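Local coordinates for heat-shock protein cognate (HSC) co-chaperone sgt12 (Aspergillus fumigatus, PDB 3SZ7) that acts as a co-chaperone that binds endoplasmic reticulum-destined tail-anchored proteins and directs them to the GET pathway, its TPR domain binding HSC family chaperones, at residues A[97-102]-A[119-124]. Numbering follows the deposited sequence.
Sequences GAKEAY and RGLETT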
ATOM      1  N   GLY A  97       1.061  -7.420  -8.056  1.00 12.69           N
ATOM      2  CA  GLY A  97      -0.031  -7.232  -7.117  1.00 11.51           C
ATOM      3  C   GLY A  97      -0.266  -5.766  -6.791  1.00 13.40           C
ATOM      4  O   GLY A  97      -1.407  -5.335  -6.601  1.00 13.35           O
ATOM      5  N   ALA A  98       0.810  -4.992  -6.723  1.00 10.81           N
ATOM      6  CA  ALA A  98       0.675  -3.558  -6.481  1.00 11.77           C
ATOM      7  C   ALA A  98      -0.025  -2.884  -7.656  1.00 14.44           C
ATOM      8  O   ALA A  98      -0.889  -2.031  -7.469  1.00 11.67           O
ATOM      9  CB  ALA A  98       2.045  -2.917  -6.227  1.00  8.65           C
ATOM     10  N   LYS A  99       0.339  -3.277  -8.873  1.00 12.54           N
ATOM     11  CA  LYS A  99      -0.290  -2.715 -10.058  1.00 12.18           C
ATOM     12  C   LYS A  99      -1.797  -2.968 -10.034  1.00 11.48           C
ATOM     13  O   LYS A  99      -2.594  -2.052 -10.262  1.00 14.24           O
ATOM     14  CB  LYS A  99       0.332  -3.307 -11.324  1.00 12.63           C
ATOM     15  CG  LYS A  99      -0.361  -2.889 -12.616  1.00 12.80           C
ATOM     16  CD  LYS A  99       0.334  -3.531 -13.812  1.00 18.90           C
ATOM     17  CE  LYS A  99      -0.313  -3.125 -15.132  1.00 41.92           C
ATOM     18  NZ  LYS A  99      -1.613  -3.815 -15.362  1.00 43.90           N
ATOM     19  N   GLU A 100      -2.185  -4.208  -9.740  1.00 12.40           N
ATOM     20  CA  GLU A 100      -3.602  -4.566  -9.659  1.00 11.82           C
ATOM     21  C   GLU A 100      -4.338  -3.757  -8.593  1.00 11.41           C
ATOM     22  O   GLU A 100      -5.447  -3.288  -8.825  1.00 13.36           O
ATOM     23  CB  GLU A 100      -3.765  -6.067  -9.393  1.00 15.09           C
ATOM     24  CG  GLU A 100      -3.225  -6.930 -10.522  1.00 21.74           C
ATOM     25  CD  GLU A 100      -3.332  -8.417 -10.235  1.00 37.23           C
ATOM     26  OE1 GLU A 100      -3.663  -8.790  -9.088  1.00 33.37           O
ATOM     27  OE2 GLU A 100      -3.081  -9.212 -11.164  1.00 37.53           O
ATOM     28  N   ALA A 101      -3.719  -3.590  -7.426  1.00 13.16           N
ATOM     29  CA  ALA A 101      -4.364  -2.842  -6.346  1.00 12.20           C
ATOM     30  C   ALA A 101      -4.547  -1.377  -6.723  1.00 13.13           C
ATOM     31  O   ALA A 101      -5.597  -0.790  -6.464  1.00 13.46           O
ATOM     32  CB  ALA A 101      -3.575  -2.963  -5.048  1.00 12.80           C
ATOM     33  N   TYR A 102      -3.522  -0.773  -7.317  1.00 10.66           N
ATOM     34  CA  TYR A 102      -3.648   0.628  -7.719  1.00 11.29           C
ATOM     35  C   TYR A 102      -4.707   0.807  -8.802  1.00 11.52           C
ATOM     36  O   TYR A 102      -5.446   1.789  -8.794  1.00 15.24           O
ATOM     37  CB  TYR A 102      -2.314   1.203  -8.189  1.00 10.53           C
ATOM     38  CG  TYR A 102      -1.386   1.577  -7.052  1.00  9.85           C
ATOM     39  CD1 TYR A 102      -1.787   2.482  -6.078  1.00 12.13           C
ATOM     40  CD2 TYR A 102      -0.105   1.049  -6.972  1.00 14.92           C
ATOM     41  CE1 TYR A 102      -0.944   2.842  -5.048  1.00 13.37           C
ATOM     42  CE2 TYR A 102       0.744   1.396  -5.946  1.00 11.78           C
ATOM     43  CZ  TYR A 102       0.321   2.296  -4.989  1.00 17.53           C
ATOM     44  OH  TYR A 102       1.159   2.659  -3.970  1.00 15.08           O
ATOM     45  N   ARG A 119       0.497   8.197  -9.269  1.00 13.78           N
ATOM     46  CA  ARG A 119       1.949   8.084  -9.190  1.00 11.82           C
ATOM     47  C   ARG A 119       2.363   6.673  -8.796  1.00 15.02           C
ATOM     48  O   ARG A 119       3.342   6.141  -9.311  1.00 14.96           O
ATOM     49  CB  ARG A 119       2.516   9.102  -8.200  1.00 18.78           C
ATOM     50  CG  ARG A 119       2.293  10.543  -8.633  1.00 30.16           C
ATOM     51  CD  ARG A 119       2.967  10.811  -9.968  1.00 42.75           C
ATOM     52  NE  ARG A 119       4.414  10.920  -9.816  1.00 38.88           N
ATOM     53  CZ  ARG A 119       5.068  12.075  -9.765  1.00 29.79           C
ATOM     54  NH1 ARG A 119       4.406  13.220  -9.874  1.00 27.80           N
ATOM     55  NH2 ARG A 119       6.384  12.087  -9.614  1.00 26.52           N
ATOM     56  N   GLY A 120       1.599   6.064  -7.892  1.00 13.08           N
ATOM     57  CA  GLY A 120       1.846   4.688  -7.496  1.00 13.06           C
ATOM     58  C   GLY A 120       1.767   3.738  -8.678  1.00 15.45           C
ATOM     59  O   GLY A 120       2.632   2.873  -8.857  1.00 13.48           O
ATOM     60  N   LEU A 121       0.729   3.891  -9.494  1.00 13.88           N
ATOM     61  CA  LEU A 121       0.558   3.023 -10.657  1.00 14.53           C
ATOM     62  C   LEU A 121       1.660   3.270 -11.680  1.00 12.78           C
ATOM     63  O   LEU A 121       2.216   2.331 -12.253  1.00 12.12           O
ATOM     64  CB  LEU A 121      -0.821   3.235 -11.291  1.00 13.57           C
ATOM     65  CG  LEU A 121      -1.143   2.363 -12.511  1.00 15.23           C
ATOM     66  CD1 LEU A 121      -1.007   0.884 -12.159  1.00 14.72           C
ATOM     67  CD2 LEU A 121      -2.542   2.660 -13.055  1.00 19.36           C
ATOM     68  N   GLU A 122       1.986   4.539 -11.900  1.00 11.15           N
ATOM     69  CA  GLU A 122       3.030   4.889 -12.853  1.00 12.27           C
ATOM     70  C   GLU A 122       4.364   4.271 -12.439  1.00 12.14           C
ATOM     71  O   GLU A 122       5.064   3.661 -13.251  1.00 13.42           O
ATOM     72  CB  GLU A 122       3.187   6.407 -12.948  1.00 14.45           C
ATOM     73  CG  GLU A 122       4.389   6.825 -13.784  1.00 14.32           C
ATOM     74  CD  GLU A 122       4.695   8.311 -13.696  1.00 23.02           C
ATOM     75  OE1 GLU A 122       3.762   9.107 -13.462  1.00 24.94           O
ATOM     76  OE2 GLU A 122       5.876   8.677 -13.863  1.00 23.62           O
ATOM     77  N   THR A 123       4.715   4.443 -11.169  1.00 12.26           N
ATOM     78  CA  THR A 123       5.982   3.934 -10.649  1.00 13.92           C
ATOM     79  C   THR A 123       6.041   2.407 -10.683  1.00 15.11           C
ATOM     80  O   THR A 123       7.076   1.832 -11.027  1.00 15.31           O
ATOM     81  CB  THR A 123       6.241   4.450  -9.224  1.00 17.33           C
ATOM     82  OG1 THR A 123       6.457   5.865  -9.274  1.00 19.28           O
ATOM     83  CG2 THR A 123       7.465   3.783  -8.621  1.00 16.33           C
ATOM     84  N   THR A 124       4.931   1.756 -10.339  1.00 10.96           N
ATOM     85  CA  THR A 124       4.850   0.298 -10.404  1.00 12.00           C
ATOM     86  C   THR A 124       5.012  -0.212 -11.840  1.00 14.16           C
ATOM     87  O   THR A 124       5.756  -1.163 -12.097  1.00 12.51           O
ATOM     88  CB  THR A 124       3.513  -0.205  -9.834  1.00 12.22           C
ATOM     89  OG1 THR A 124       3.377   0.251  -8.484  1.00 12.30           O
ATOM     90  CG2 THR A 124       3.459  -1.733  -9.854  1.00 13.83           C
TER
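Tyr102 sets its CG anti to its own carbonyl carbon (chi1 -79°), which lays the ring across Gly120, and Thr124 turns CG2 anti to its backbone N, toward Lys99. This is the TPR domain, an array of antiparallel helices. Here helix 115-133 packs on helix 95-109, the second helix of the predicted third repeat. The short segments run nearly antiparallel, at 152°, with axes 9.1 Å apart. Gly120 CA makes a CH-pi contact over one face of the Tyr102 ring, 3.9 Å from the ring centroid. Gly120 has no side chain, and the ring lies directly on its backbone, with Tyr102 CD2 3.7 Å from Gly120 C. Leu121 N sits over the same face, while Leu121 CB meets Tyr102 CB at 4.0 Å. Leu121 CD1 reaches Lys99, touching O at 3.8 Å and the aliphatic CG. The ammonium of Lys99 leads away to a salt bridge with Glu103. Phe90 of helix 79-91 also touches Thr124. The methyl CG2 of Thr124 packs 3.6 Å from Lys99 N and also meets Ala98 CB. Thr124 OG1 donates to Gly120 O at 2.8 Å, and Thr124 N reaches that oxygen from the opposite face of the carbonyl plane.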